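Local coordinates for protein pyrrolidone-carboxylate peptidase (Deinococcus radiodurans R1, PDB 5Z48) that probably removes N-terminal pyroglutamyl (5-oxoproline) groups from peptides as a homotetrameric thiol exopeptidase of the peptidase C15 family, at residues T5-G10 against G39-L44; V80-V85 against L119-I124; A113-T118 against A153-R158; A126-A131 against T198-V203. All blocks are in the same frame, centred on the assembly; numbering follows the deposited sequence. Where two conformers were deposited one is given.

Contact 1. Residues T5-G10 against G39-L44; sequences TLLLTG and GVHSAL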
loop_
_atom_site.group_PDB
_atom_site.type_symbol
_atom_site.label_atom_id
_atom_site.label_comp_id
_atom_site.label_asym_id
_atom_site.label_seq_id
_atom_site.Cartn_x
_atom_site.Cartn_y
_atom_site.Cartn_z
ATOM N N THR B 5 -20.097 -6.997 -34.226
ATOM C CA THR B 5 -18.862 -6.292 -33.931
ATOM C C THR B 5 -18.736 -6.068 -32.435
ATOM O O THR B 5 -19.678 -5.584 -31.799
ATOM C CB THR B 5 -18.839 -4.926 -34.609
ATOM O OG1 THR B 5 -18.893 -5.125 -36.030
ATOM C CG2 THR B 5 -17.589 -4.108 -34.213
ATOM N N LEU B 6 -17.575 -6.394 -31.879
ATOM C CA LEU B 6 -17.247 -5.932 -30.532
ATOM C C LEU B 6 -16.427 -4.655 -30.686
ATOM O O LEU B 6 -15.384 -4.650 -31.362
ATOM C CB LEU B 6 -16.487 -6.991 -29.733
ATOM C CG LEU B 6 -16.107 -6.523 -28.306
ATOM C CD1 LEU B 6 -16.327 -7.618 -27.275
ATOM C CD2 LEU B 6 -14.680 -6.093 -28.244
ATOM N N LEU B 7 -16.931 -3.547 -30.125
ATOM C CA LEU B 7 -16.180 -2.291 -30.133
ATOM C C LEU B 7 -15.192 -2.293 -28.981
ATOM O O LEU B 7 -15.597 -2.425 -27.835
ATOM C CB LEU B 7 -17.136 -1.097 -30.016
ATOM C CG LEU B 7 -16.466 0.283 -29.849
ATOM C CD1 LEU B 7 -15.654 0.619 -31.084
ATOM C CD2 LEU B 7 -17.541 1.384 -29.610
ATOM N N LEU B 8 -13.900 -2.149 -29.279
ATOM C CA LEU B 8 -12.839 -2.162 -28.274
ATOM C C LEU B 8 -12.140 -0.818 -28.300
ATOM O O LEU B 8 -11.677 -0.403 -29.349
ATOM C CB LEU B 8 -11.844 -3.280 -28.588
ATOM C CG LEU B 8 -10.569 -3.308 -27.732
ATOM C CD1 LEU B 8 -10.899 -3.482 -26.223
ATOM C CD2 LEU B 8 -9.654 -4.436 -28.196
ATOM N N THR B 9 -12.107 -0.093 -27.162
ATOM C CA THR B 9 -11.400 1.191 -27.168
ATOM C C THR B 9 -10.264 1.194 -26.150
ATOM O O THR B 9 -10.290 0.460 -25.167
ATOM C CB THR B 9 -12.345 2.371 -26.889
ATOM O OG1 THR B 9 -12.864 2.307 -25.543
ATOM C CG2 THR B 9 -13.527 2.349 -27.828
ATOM N N GLY B 10 -9.256 2.025 -26.427
ATOM C CA GLY B 10 -8.209 2.340 -25.466
ATOM C C GLY B 10 -8.013 3.845 -25.454
ATOM O O GLY B 10 -8.638 4.568 -26.221
ATOM N N GLY B 39 -16.185 -9.906 -34.805
ATOM C CA GLY B 39 -14.924 -9.256 -35.095
ATOM C C GLY B 39 -14.761 -8.056 -34.188
ATOM O O GLY B 39 -15.732 -7.400 -33.811
ATOM N N VAL B 40 -13.520 -7.820 -33.806
ATOM C CA VAL B 40 -13.130 -6.680 -32.970
ATOM C C VAL B 40 -12.861 -5.480 -33.862
ATOM O O VAL B 40 -12.133 -5.601 -34.864
ATOM C CB VAL B 40 -11.877 -7.025 -32.153
ATOM C CG1 VAL B 40 -11.361 -5.752 -31.383
ATOM C CG2 VAL B 40 -12.149 -8.190 -31.197
ATOM N N HIS B 41 -13.451 -4.333 -33.528
ATOM C CA HIS B 41 -13.142 -3.054 -34.162
ATOM C C HIS B 41 -12.551 -2.168 -33.079
ATOM O O HIS B 41 -13.239 -1.862 -32.107
ATOM C CB HIS B 41 -14.407 -2.384 -34.711
ATOM C CG HIS B 41 -14.151 -1.033 -35.289
ATOM N ND1 HIS B 41 -13.839 -0.849 -36.619
ATOM C CD2 HIS B 41 -14.103 0.191 -34.711
ATOM C CE1 HIS B 41 -13.656 0.442 -36.847
ATOM N NE2 HIS B 41 -13.783 1.090 -35.697
ATOM N N SER B 42 -11.301 -1.746 -33.233
ATOM C CA SER B 42 -10.668 -0.934 -32.191
ATOM C C SER B 42 -10.636 0.548 -32.559
ATOM O O SER B 42 -10.551 0.926 -33.730
ATOM C CB SER B 42 -9.229 -1.381 -31.962
ATOM O OG SER B 42 -9.192 -2.736 -31.606
ATOM N N ALA B 43 -10.588 1.388 -31.517
ATOM C CA ALA B 43 -10.389 2.827 -31.663
ATOM C C ALA B 43 -9.673 3.380 -30.443
ATOM O O ALA B 43 -9.784 2.848 -29.335
ATOM C CB ALA B 43 -11.715 3.589 -31.843
ATOM N N LEU B 44 -8.897 4.416 -30.671
ATOM C CA LEU B 44 -8.280 5.127 -29.570
ATOM C C LEU B 44 -9.047 6.404 -29.284
ATOM O O LEU B 44 -9.501 7.096 -30.198
ATOM C CB LEU B 44 -6.833 5.444 -29.888
ATOM C CG LEU B 44 -5.984 4.189 -30.017
ATOM C CD1 LEU B 44 -4.534 4.650 -30.113
ATOM C CD2 LEU B 44 -6.181 3.184 -28.864
#
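The imidazole of His41 takes Leu7 CD1 at its edge, close to the ring plane, 4.0 Å from His41 CD2, while its other neighbours include His30, whose ring meets it edge-to-face. Leu7 and His41 rise from the same side of the sheet and run side by side. His41 CG stands anti to its backbone N (chi1 176°), and Thr5 CG2 packs against His41 CB at 3.7 Å from the same side. The backbones below are parallel, paired in register from Thr5-Gly39 to Gly10-Leu44, with segment axes 4.7 Å apart at 26°. Five N-H...O bonds alternate between the strands; the straightest, from Leu8 N to His41 O, is 2.9 Å long with 177° at the hydrogen. Helix 21-29 lies between the two strands in sequence, which makes this a beta-alpha-beta crossover in the central sheet of the peptidase, and strand 67-73 flanks 5-10 on its far edge. On the other face, Leu8 and Val40 meet at an angle, Val40 CG1 lying 3.8 Å from both Leu8 CB and Leu8 CD2. Ser42 OG touches Leu8 CD2 at 3.8 Å but spends its polarity on Ala26 O of helix 21-29.

Contact 2. Residues V80-V85 against L119-I124; sequences VTLERV and LPLRAI. With DMS (dimethyl sulfoxide), chain H.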
loop_
_atom_site.group_PDB
_atom_site.type_symbol
_atom_site.label_atom_id
_atom_site.label_comp_id
_atom_site.label_asym_id
_atom_site.label_seq_id
_atom_site.Cartn_x
_atom_site.Cartn_y
_atom_site.Cartn_z
ATOM N N VAL B 80 -5.647 -6.779 -13.651
ATOM C CA VAL B 80 -6.786 -6.302 -14.439
ATOM C C VAL B 80 -8.066 -6.310 -13.606
ATOM O O VAL B 80 -8.302 -7.233 -12.797
ATOM C CB VAL B 80 -6.977 -7.143 -15.710
ATOM C CG1 VAL B 80 -5.808 -6.889 -16.687
ATOM C CG2 VAL B 80 -7.102 -8.647 -15.435
ATOM N N THR B 81 -8.915 -5.292 -13.831
ATOM C CA THR B 81 -10.170 -5.135 -13.103
ATOM C C THR B 81 -11.309 -4.736 -14.033
ATOM O O THR B 81 -11.112 -4.086 -15.069
ATOM C CB THR B 81 -10.081 -4.079 -11.954
ATOM O OG1 THR B 81 -9.520 -2.837 -12.447
ATOM C CG2 THR B 81 -9.217 -4.625 -10.798
ATOM N N LEU B 82 -12.514 -5.183 -13.672
ATOM C CA LEU B 82 -13.749 -4.848 -14.391
ATOM C C LEU B 82 -14.553 -3.871 -13.545
ATOM O O LEU B 82 -14.838 -4.155 -12.365
ATOM C CB LEU B 82 -14.592 -6.104 -14.643
ATOM C CG LEU B 82 -13.961 -7.197 -15.455
ATOM C CD1 LEU B 82 -14.858 -8.426 -15.327
ATOM C CD2 LEU B 82 -13.818 -6.743 -16.917
ATOM N N GLU B 83 -14.946 -2.720 -14.138
ATOM C CA GLU B 83 -15.696 -1.699 -13.405
ATOM C C GLU B 83 -17.158 -2.073 -13.291
ATOM O O GLU B 83 -17.834 -2.343 -14.299
ATOM C CB GLU B 83 -15.564 -0.324 -14.095
ATOM C CG GLU B 83 -14.121 0.166 -14.088
ATOM C CD GLU B 83 -13.509 0.333 -12.707
ATOM O OE1 GLU B 83 -14.251 0.349 -11.680
ATOM O OE2 GLU B 83 -12.241 0.400 -12.653
ATOM N N ARG B 84 -17.676 -2.072 -12.058
ATOM C CA ARG B 84 -19.084 -2.387 -11.877
ATOM C C ARG B 84 -19.987 -1.242 -12.253
ATOM O O ARG B 84 -21.135 -1.483 -12.642
ATOM C CB ARG B 84 -19.335 -2.804 -10.419
ATOM C CG ARG B 84 -20.766 -3.352 -10.216
ATOM C CD ARG B 84 -21.083 -3.673 -8.734
ATOM N NE ARG B 84 -20.211 -4.714 -8.179
ATOM C CZ ARG B 84 -20.496 -6.017 -8.182
ATOM N NH1 ARG B 84 -21.601 -6.474 -8.799
ATOM N NH2 ARG B 84 -19.676 -6.874 -7.555
ATOM N N VAL B 85 -19.537 0.001 -12.066
ATOM C CA VAL B 85 -20.458 1.143 -12.100
ATOM C C VAL B 85 -19.756 2.374 -12.662
ATOM O O VAL B 85 -18.610 2.688 -12.317
ATOM C CB VAL B 85 -21.065 1.377 -10.700
ATOM C CG1 VAL B 85 -19.966 1.659 -9.689
ATOM C CG2 VAL B 85 -22.110 2.476 -10.740
ATOM N N LEU B 119 -21.759 -5.840 -18.844
ATOM C CA LEU B 119 -20.939 -6.980 -19.213
ATOM C C LEU B 119 -21.239 -8.165 -18.289
ATOM O O LEU B 119 -21.688 -7.991 -17.153
ATOM C CB LEU B 119 -19.447 -6.625 -19.109
ATOM C CG LEU B 119 -18.924 -5.571 -20.086
ATOM C CD1 LEU B 119 -17.458 -5.418 -19.866
ATOM C CD2 LEU B 119 -19.209 -6.056 -21.496
ATOM N N PRO B 120 -20.959 -9.398 -18.749
ATOM C CA PRO B 120 -21.119 -10.590 -17.905
ATOM C C PRO B 120 -19.905 -10.725 -16.988
ATOM O O PRO B 120 -18.945 -11.414 -17.295
ATOM C CB PRO B 120 -21.226 -11.716 -18.939
ATOM C CG PRO B 120 -20.414 -11.218 -20.122
ATOM C CD PRO B 120 -20.655 -9.732 -20.148
ATOM N N LEU B 121 -19.943 -9.973 -15.866
ATOM C CA LEU B 121 -18.747 -9.810 -15.029
ATOM C C LEU B 121 -18.208 -11.148 -14.554
ATOM O O LEU B 121 -16.991 -11.384 -14.631
ATOM C CB LEU B 121 -19.035 -8.893 -13.823
ATOM C CG LEU B 121 -19.495 -7.489 -14.214
ATOM C CD1 LEU B 121 -19.851 -6.715 -12.919
ATOM C CD2 LEU B 121 -18.490 -6.719 -15.076
ATOM N N ARG B 122 -19.067 -12.016 -14.006
ATOM C CA ARG B 122 -18.542 -13.263 -13.438
ATOM C C ARG B 122 -18.004 -14.192 -14.521
ATOM O O ARG B 122 -16.984 -14.864 -14.294
ATOM C CB ARG B 122 -19.593 -13.975 -12.582
ATOM C CG ARG B 122 -20.029 -13.178 -11.344
ATOM C CD ARG B 122 -18.941 -13.025 -10.276
ATOM N NE ARG B 122 -19.320 -12.002 -9.274
ATOM C CZ ARG B 122 -18.501 -11.590 -8.309
ATOM N NH1 ARG B 122 -17.278 -12.114 -8.190
ATOM N NH2 ARG B 122 -18.861 -10.620 -7.488
ATOM N N ALA B 123 -18.608 -14.195 -15.714
ATOM C CA ALA B 123 -18.087 -15.017 -16.804
ATOM C C ALA B 123 -16.705 -14.548 -17.233
ATOM O O ALA B 123 -15.839 -15.360 -17.585
ATOM C CB ALA B 123 -19.043 -14.966 -17.984
ATOM N N ILE B 124 -16.471 -13.231 -17.222
ATOM C CA ILE B 124 -15.135 -12.748 -17.567
ATOM C C ILE B 124 -14.119 -13.151 -16.501
ATOM O O ILE B 124 -13.020 -13.623 -16.830
ATOM C CB ILE B 124 -15.153 -11.223 -17.775
ATOM C CG1 ILE B 124 -16.042 -10.841 -18.975
ATOM C CG2 ILE B 124 -13.709 -10.689 -17.985
ATOM C CD1 ILE B 124 -16.372 -9.305 -19.014
HETATM S S DMS H . -23.440 -8.599 -13.960
HETATM O O DMS H . -22.409 -9.557 -14.417
HETATM C C1 DMS H . -23.454 -6.972 -14.763
HETATM C C2 DMS H . -23.242 -8.188 -12.205
#
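Two guanidinium groups meet here: Arg84 NH2 and Arg122 NH2 lie 3.8 Å apart, their planes turned by 50°, with the Arg122 nitrogen near the edge of the Arg84 group. Acids of the second subunit probably offset the paired charges: Asp104 of that subunit forms salt bridges to Arg84 NH1 and Arg122 NE, and its Asp91 forms one to Arg122 NH2. Asn139 takes Arg84 NE. Away from the two arginines the contact is aliphatic. Leu82 points at the helix and sets CD1 3.7 Å from Ile124 CG2 and also 3.7 Å from Leu121 O, while its CB lies 4.0 Å from Leu121 CD2. With CG beside its backbone N (chi1 -60°), Leu121 sends CD2 to Leu82 and CD1 to a dimethyl sulfoxide, whose C2 is 3.8 Å from Leu121 CD1. The sulfoxide O accepts a hydrogen bond from Leu121 N at 2.9 Å, at the start of the helix, just after Pro120 in the N-cap position. An alanine in place of Leu121 would probably open a gap beside Leu82 CB where CD2 now packs. Glu83 turns the other way, its OE2 hydrogen-bonded to His171 ND1. The result is a helix packed on one side of a sheet strand whose next residue, pointing opposite, is the probable acid of a Cys-His-Glu catalytic triad.

Contact 3. Residues A113-T118 against A153-R158; sequences AAYLAT and ALHWLR
Tyr115 reaches from its strand over the backbone of helix 145-159, which near its start also carries Cys146, the probable nucleophile. Tyr115 CB, directed at the helix, meets Leu154 CD1 and Leu154 CB, both at 3.6 Å. CG remains in contact with Leu154 CB, and the ring then lies with one face on the helical backbone: His155 N stands 4.0 Å above the Tyr115 ring plane over its centre, beside the Leu154 carbonyl carbon. On one side of the ring Tyr115 CE1 meets His155 CB at 3.6 Å; on the other CE2 approaches Arg158 CB. The hydroxyl ends at the edge of the imidazole, Tyr115 OH lying 2.7 Å from His155 ND1 in a hydrogen bond that either partner could donate. With His155 CG anti to the backbone N (chi1 -178°), the imidazole swings out to where ND1 meets the hydroxyl, and the two rings meet rim to rim with planes at 65°. Leu154 runs past the tyrosine in the opposite direction, Leu154 CD1 lying 3.7 Å from Leu116 O. A leucine in place of Tyr115 would probably strip His155 ND1 of its hydroxyl partner and uncover the backbone at Leu154 and His155. Strand and helix, axes crossing at 81°, are thus joined by apolar packing at the ring's root and one short polar bond at its end, which is likely to fix both the ring's tilt and the imidazole's rotation.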
loop_
_atom_site.group_PDB
_atom_site.type_symbol
_atom_site.label_atom_id
_atom_site.label_comp_id
_atom_site.label_asym_id
_atom_site.label_seq_id
_atom_site.Cartn_x
_atom_site.Cartn_y
_atom_site.Cartn_z
ATOM N N ALA B 113 -27.964 9.000 -11.534
ATOM C CA ALA B 113 -26.711 9.182 -10.809
ATOM C C ALA B 113 -25.617 8.238 -11.286
ATOM O O ALA B 113 -24.420 8.564 -11.187
ATOM C CB ALA B 113 -26.954 8.979 -9.312
ATOM N N ALA B 114 -25.993 7.047 -11.764
ATOM C CA ALA B 114 -25.023 6.068 -12.203
ATOM C C ALA B 114 -25.683 5.082 -13.160
ATOM O O ALA B 114 -26.911 4.974 -13.227
ATOM C CB ALA B 114 -24.440 5.311 -11.013
ATOM N N TYR B 115 -24.827 4.337 -13.884
ATOM C CA TYR B 115 -25.239 3.163 -14.652
ATOM C C TYR B 115 -24.387 1.969 -14.241
ATOM O O TYR B 115 -23.160 2.086 -14.160
ATOM C CB TYR B 115 -25.079 3.415 -16.176
ATOM C CG TYR B 115 -26.124 4.291 -16.766
ATOM C CD1 TYR B 115 -25.981 5.698 -16.822
ATOM C CD2 TYR B 115 -27.277 3.741 -17.320
ATOM C CE1 TYR B 115 -26.947 6.499 -17.403
ATOM C CE2 TYR B 115 -28.252 4.537 -17.910
ATOM C CZ TYR B 115 -28.093 5.923 -17.947
ATOM O OH TYR B 115 -29.068 6.670 -18.531
ATOM N N LEU B 116 -25.018 0.829 -13.963
ATOM C CA LEU B 116 -24.243 -0.403 -13.800
ATOM C C LEU B 116 -23.757 -0.913 -15.155
ATOM O O LEU B 116 -24.504 -0.940 -16.142
ATOM C CB LEU B 116 -25.082 -1.474 -13.084
ATOM C CG LEU B 116 -25.600 -1.090 -11.698
ATOM C CD1 LEU B 116 -26.411 -2.287 -11.174
ATOM C CD2 LEU B 116 -24.397 -0.773 -10.828
ATOM N N ALA B 117 -22.504 -1.378 -15.184
ATOM C CA ALA B 117 -22.008 -2.049 -16.383
ATOM C C ALA B 117 -22.870 -3.268 -16.679
ATOM O O ALA B 117 -23.372 -3.942 -15.761
ATOM C CB ALA B 117 -20.555 -2.485 -16.155
ATOM N N THR B 118 -23.020 -3.579 -17.975
ATOM C CA THR B 118 -23.879 -4.688 -18.410
ATOM C C THR B 118 -23.078 -5.827 -19.048
ATOM O O THR B 118 -23.667 -6.702 -19.708
ATOM C CB THR B 118 -24.940 -4.170 -19.378
ATOM O OG1 THR B 118 -24.281 -3.461 -20.437
ATOM C CG2 THR B 118 -25.912 -3.205 -18.661
ATOM N N ALA B 153 -21.174 5.879 -22.423
ATOM C CA ALA B 153 -21.603 4.799 -23.313
ATOM C C ALA B 153 -22.875 4.133 -22.795
ATOM O O ALA B 153 -23.789 3.837 -23.589
ATOM C CB ALA B 153 -20.473 3.776 -23.458
ATOM N N LEU B 154 -22.958 3.866 -21.486
ATOM C CA LEU B 154 -24.147 3.197 -20.961
ATOM C C LEU B 154 -25.382 4.068 -21.147
ATOM O O LEU B 154 -26.453 3.572 -21.512
ATOM C CB LEU B 154 -23.915 2.824 -19.489
ATOM C CG LEU B 154 -22.913 1.697 -19.283
ATOM C CD1 LEU B 154 -22.454 1.651 -17.804
ATOM C CD2 LEU B 154 -23.530 0.334 -19.671
ATOM N N HIS B 155 -25.235 5.385 -20.932
ATOM C CA HIS B 155 -26.346 6.318 -21.115
ATOM C C HIS B 155 -26.797 6.357 -22.574
ATOM O O HIS B 155 -28.004 6.282 -22.854
ATOM C CB HIS B 155 -25.907 7.713 -20.668
ATOM C CG HIS B 155 -26.990 8.740 -20.773
ATOM N ND1 HIS B 155 -28.100 8.725 -19.957
ATOM C CD2 HIS B 155 -27.119 9.829 -21.568
ATOM C CE1 HIS B 155 -28.880 9.753 -20.258
ATOM N NE2 HIS B 155 -28.311 10.439 -21.235
ATOM N N TRP B 156 -25.844 6.497 -23.505
ATOM C CA TRP B 156 -26.176 6.550 -24.930
ATOM C C TRP B 156 -26.908 5.282 -25.355
ATOM O O TRP B 156 -27.953 5.336 -26.016
ATOM C CB TRP B 156 -24.886 6.749 -25.755
ATOM C CG TRP B 156 -25.166 7.024 -27.202
ATOM C CD1 TRP B 156 -25.232 8.250 -27.799
ATOM C CD2 TRP B 156 -25.444 6.057 -28.230
ATOM N NE1 TRP B 156 -25.528 8.109 -29.135
ATOM C CE2 TRP B 156 -25.648 6.778 -29.428
ATOM C CE3 TRP B 156 -25.528 4.652 -28.252
ATOM C CZ2 TRP B 156 -25.951 6.151 -30.644
ATOM C CZ3 TRP B 156 -25.822 4.028 -29.454
ATOM C CH2 TRP B 156 -26.040 4.780 -30.639
ATOM N N LEU B 157 -26.378 4.121 -24.952
ATOM C CA LEU B 157 -27.014 2.863 -25.324
ATOM C C LEU B 157 -28.443 2.785 -24.788
ATOM O O LEU B 157 -29.372 2.437 -25.526
ATOM C CB LEU B 157 -26.177 1.694 -24.832
ATOM C CG LEU B 157 -24.882 1.437 -25.624
ATOM C CD1 LEU B 157 -24.021 0.462 -24.801
ATOM C CD2 LEU B 157 -25.166 0.895 -27.027
ATOM N N ARG B 158 -28.654 3.166 -23.521
ATOM C CA ARG B 158 -30.000 3.129 -22.962
ATOM C C ARG B 158 -30.928 4.087 -23.707
ATOM O O ARG B 158 -32.047 3.722 -24.091
ATOM C CB ARG B 158 -29.933 3.464 -21.463
ATOM C CG ARG B 158 -31.281 3.508 -20.756
ATOM C CD ARG B 158 -31.932 2.151 -20.711
ATOM N NE ARG B 158 -31.086 1.141 -20.080
ATOM C CZ ARG B 158 -31.405 -0.152 -20.014
ATOM N NH1 ARG B 158 -32.547 -0.579 -20.548
ATOM N NH2 ARG B 158 -30.580 -1.022 -19.429
#

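Contact 4. Residues A126-A131 against T198-V203; sequences AAWREA and TRAVRV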
loop_
_atom_site.group_PDB
_atom_site.type_symbol
_atom_site.label_atom_id
_atom_site.label_comp_id
_atom_site.label_asym_id
_atom_site.label_seq_id
_atom_site.Cartn_x
_atom_site.Cartn_y
_atom_site.Cartn_z
ATOM N N ALA B 126 -14.182 -15.678 -14.619
ATOM C CA ALA B 126 -13.940 -17.112 -14.720
ATOM C C ALA B 126 -13.044 -17.424 -15.914
ATOM O O ALA B 126 -12.162 -18.287 -15.841
ATOM C CB ALA B 126 -15.259 -17.886 -14.829
ATOM N N ALA B 127 -13.257 -16.711 -17.027
ATOM C CA ALA B 127 -12.391 -16.931 -18.185
ATOM C C ALA B 127 -10.953 -16.514 -17.886
ATOM O O ALA B 127 -9.997 -17.209 -18.270
ATOM C CB ALA B 127 -12.938 -16.163 -19.396
ATOM N N TRP B 128 -10.793 -15.390 -17.185
ATOM C CA TRP B 128 -9.461 -14.961 -16.763
ATOM C C TRP B 128 -8.814 -16.014 -15.879
ATOM O O TRP B 128 -7.650 -16.363 -16.072
ATOM C CB TRP B 128 -9.540 -13.639 -15.986
ATOM C CG TRP B 128 -9.613 -12.379 -16.818
ATOM C CD1 TRP B 128 -9.312 -12.232 -18.151
ATOM C CD2 TRP B 128 -10.003 -11.089 -16.349
ATOM N NE1 TRP B 128 -9.486 -10.927 -18.535
ATOM C CE2 TRP B 128 -9.894 -10.200 -17.440
ATOM C CE3 TRP B 128 -10.411 -10.595 -15.098
ATOM C CZ2 TRP B 128 -10.225 -8.836 -17.333
ATOM C CZ3 TRP B 128 -10.703 -9.236 -14.994
ATOM C CH2 TRP B 128 -10.591 -8.372 -16.094
ATOM N N ARG B 129 -9.546 -16.524 -14.878
ATOM C CA ARG B 129 -8.956 -17.536 -13.992
ATOM C C ARG B 129 -8.550 -18.799 -14.757
ATOM O O ARG B 129 -7.470 -19.380 -14.521
ATOM C CB ARG B 129 -9.943 -17.867 -12.871
ATOM C CG ARG B 129 -9.291 -18.798 -11.812
ATOM C CD ARG B 129 -9.982 -18.758 -10.451
ATOM N NE ARG B 129 -9.693 -17.535 -9.682
ATOM C CZ ARG B 129 -8.694 -17.429 -8.799
ATOM N NH1 ARG B 129 -7.894 -18.450 -8.602
ATOM N NH2 ARG B 129 -8.494 -16.289 -8.142
ATOM N N GLU B 130 -9.388 -19.236 -15.699
ATOM C CA GLU B 130 -9.040 -20.407 -16.486
ATOM C C GLU B 130 -7.775 -20.164 -17.305
ATOM O O GLU B 130 -6.971 -21.085 -17.486
ATOM C CB GLU B 130 -10.230 -20.772 -17.387
ATOM C CG GLU B 130 -10.175 -22.195 -17.983
ATOM C CD GLU B 130 -9.356 -22.283 -19.267
ATOM O OE1 GLU B 130 -9.178 -21.234 -19.941
ATOM O OE2 GLU B 130 -8.894 -23.410 -19.609
ATOM N N ALA B 131 -7.549 -18.916 -17.735
ATOM C CA ALA B 131 -6.337 -18.531 -18.456
ATOM C C ALA B 131 -5.178 -18.157 -17.538
ATOM O O ALA B 131 -4.172 -17.618 -18.022
ATOM C CB ALA B 131 -6.645 -17.362 -19.402
ATOM N N THR B 198 -2.424 -7.372 -22.977
ATOM C CA THR B 198 -3.176 -7.630 -24.209
ATOM C C THR B 198 -3.924 -8.959 -24.134
ATOM O O THR B 198 -5.080 -9.049 -24.581
ATOM C CB THR B 198 -2.216 -7.604 -25.412
ATOM O OG1 THR B 198 -1.670 -6.288 -25.526
ATOM C CG2 THR B 198 -2.913 -7.953 -26.738
ATOM N N ARG B 199 -3.272 -10.003 -23.644
ATOM C CA ARG B 199 -3.935 -11.293 -23.499
ATOM C C ARG B 199 -5.143 -11.189 -22.575
ATOM O O ARG B 199 -6.186 -11.803 -22.843
ATOM C CB ARG B 199 -2.949 -12.334 -22.976
ATOM C CG ARG B 199 -3.528 -13.752 -23.054
ATOM C CD ARG B 199 -2.464 -14.787 -22.750
ATOM N NE ARG B 199 -1.904 -14.661 -21.393
ATOM C CZ ARG B 199 -2.300 -15.401 -20.345
ATOM N NH1 ARG B 199 -3.247 -16.338 -20.474
ATOM N NH2 ARG B 199 -1.720 -15.252 -19.154
ATOM N N ALA B 200 -5.042 -10.405 -21.486
ATOM C CA ALA B 200 -6.190 -10.239 -20.589
ATOM C C ALA B 200 -7.353 -9.577 -21.304
ATOM O O ALA B 200 -8.517 -9.953 -21.110
ATOM C CB ALA B 200 -5.778 -9.419 -19.345
ATOM N N VAL B 201 -7.067 -8.564 -22.118
ATOM C CA VAL B 201 -8.137 -7.896 -22.866
ATOM C C VAL B 201 -8.761 -8.868 -23.864
ATOM O O VAL B 201 -9.995 -8.915 -24.017
ATOM C CB VAL B 201 -7.583 -6.626 -23.545
ATOM C CG1 VAL B 201 -8.644 -5.933 -24.400
ATOM C CG2 VAL B 201 -7.085 -5.669 -22.459
ATOM N N ARG B 202 -7.928 -9.654 -24.538
ATOM C CA ARG B 202 -8.396 -10.645 -25.515
ATOM C C ARG B 202 -9.306 -11.677 -24.851
ATOM O O ARG B 202 -10.388 -11.994 -25.363
ATOM C CB ARG B 202 -7.202 -11.349 -26.156
ATOM C CG ARG B 202 -7.661 -12.376 -27.212
ATOM C CD ARG B 202 -6.531 -13.151 -27.840
ATOM N NE ARG B 202 -7.042 -14.140 -28.800
ATOM C CZ ARG B 202 -6.390 -14.534 -29.894
ATOM N NH1 ARG B 202 -5.204 -14.006 -30.182
ATOM N NH2 ARG B 202 -6.925 -15.447 -30.715
ATOM N N VAL B 203 -8.886 -12.205 -23.700
ATOM C CA VAL B 203 -9.686 -13.205 -22.989
ATOM C C VAL B 203 -11.033 -12.619 -22.558
ATOM O O VAL B 203 -12.077 -13.291 -22.664
ATOM C CB VAL B 203 -8.867 -13.781 -21.808
ATOM C CG1 VAL B 203 -9.703 -14.690 -20.881
ATOM C CG2 VAL B 203 -7.726 -14.598 -22.370
#
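Val203 packs into the turn formed by Ala127, Trp128 and Ala131, joining two helices of the alpha/beta fold, 121-130 and 194-211, whose short segments cross at 132° with axes 9.9 Å apart. The tight part centres on Val203: CG1 lies 3.6 Å from Ala127 O and 3.7 Å from Trp128 CD1, and CG2 faces Ala131 CB at a looser 4.2 Å. CG1 stands anti to the Val203 backbone N (chi1 172°), which directs it at the first helix. Small alanines on that helix permit the approach. Deeper in, the indole of Trp128 lies toward the sheet, against Val80 and Leu82, and its NE1 donates to Ala200 O at 2.9 Å, the acceptor in the ring plane; the buried N-H is thereby satisfied by a helical carbonyl. The more open side is polar. There the chain of Arg199, bent at chi3, carries its guanidinium to the end of helix 121-130, where Ala131 leaves helical geometry, while NH2 forms a salt bridge with Glu196. Farther out, Arg129, directed away from the second helix, hydrogen-bonds through NH1 to Leu180 O of the third subunit. At the helix end, Arg199 NH1 donates to Ala131 O at 2.9 Å, in the carbonyl plane on a lone pair, with 170° at the hydrogen.

How the contacts relate
Contact 1 comes first along the chain and closes before the others open; contacts 2 and 3 interleave, as do 3 and 4. Contacts 1, 2 and 3 all reach the mixed sheet, and strands 80-90 and 114-116 are neighbours in it, Ala117 N bonding probably to Arg84 O. Contacts 2 and 4 share helix 121-130: their centres are about 12 Å apart, and Val80 CG1 packs 3.7 Å from Ala200 CB. Contact 4 also meets contact 1 through Val201 and Leu8, whereas contacts 3 and 4, with centres about 24 Å apart, do not touch. Helix 121-130 thus packs on the strand bearing Glu83, the probable catalytic acid, and is backed by helix 194-211; contacts 2 and 3 both border the second subunit.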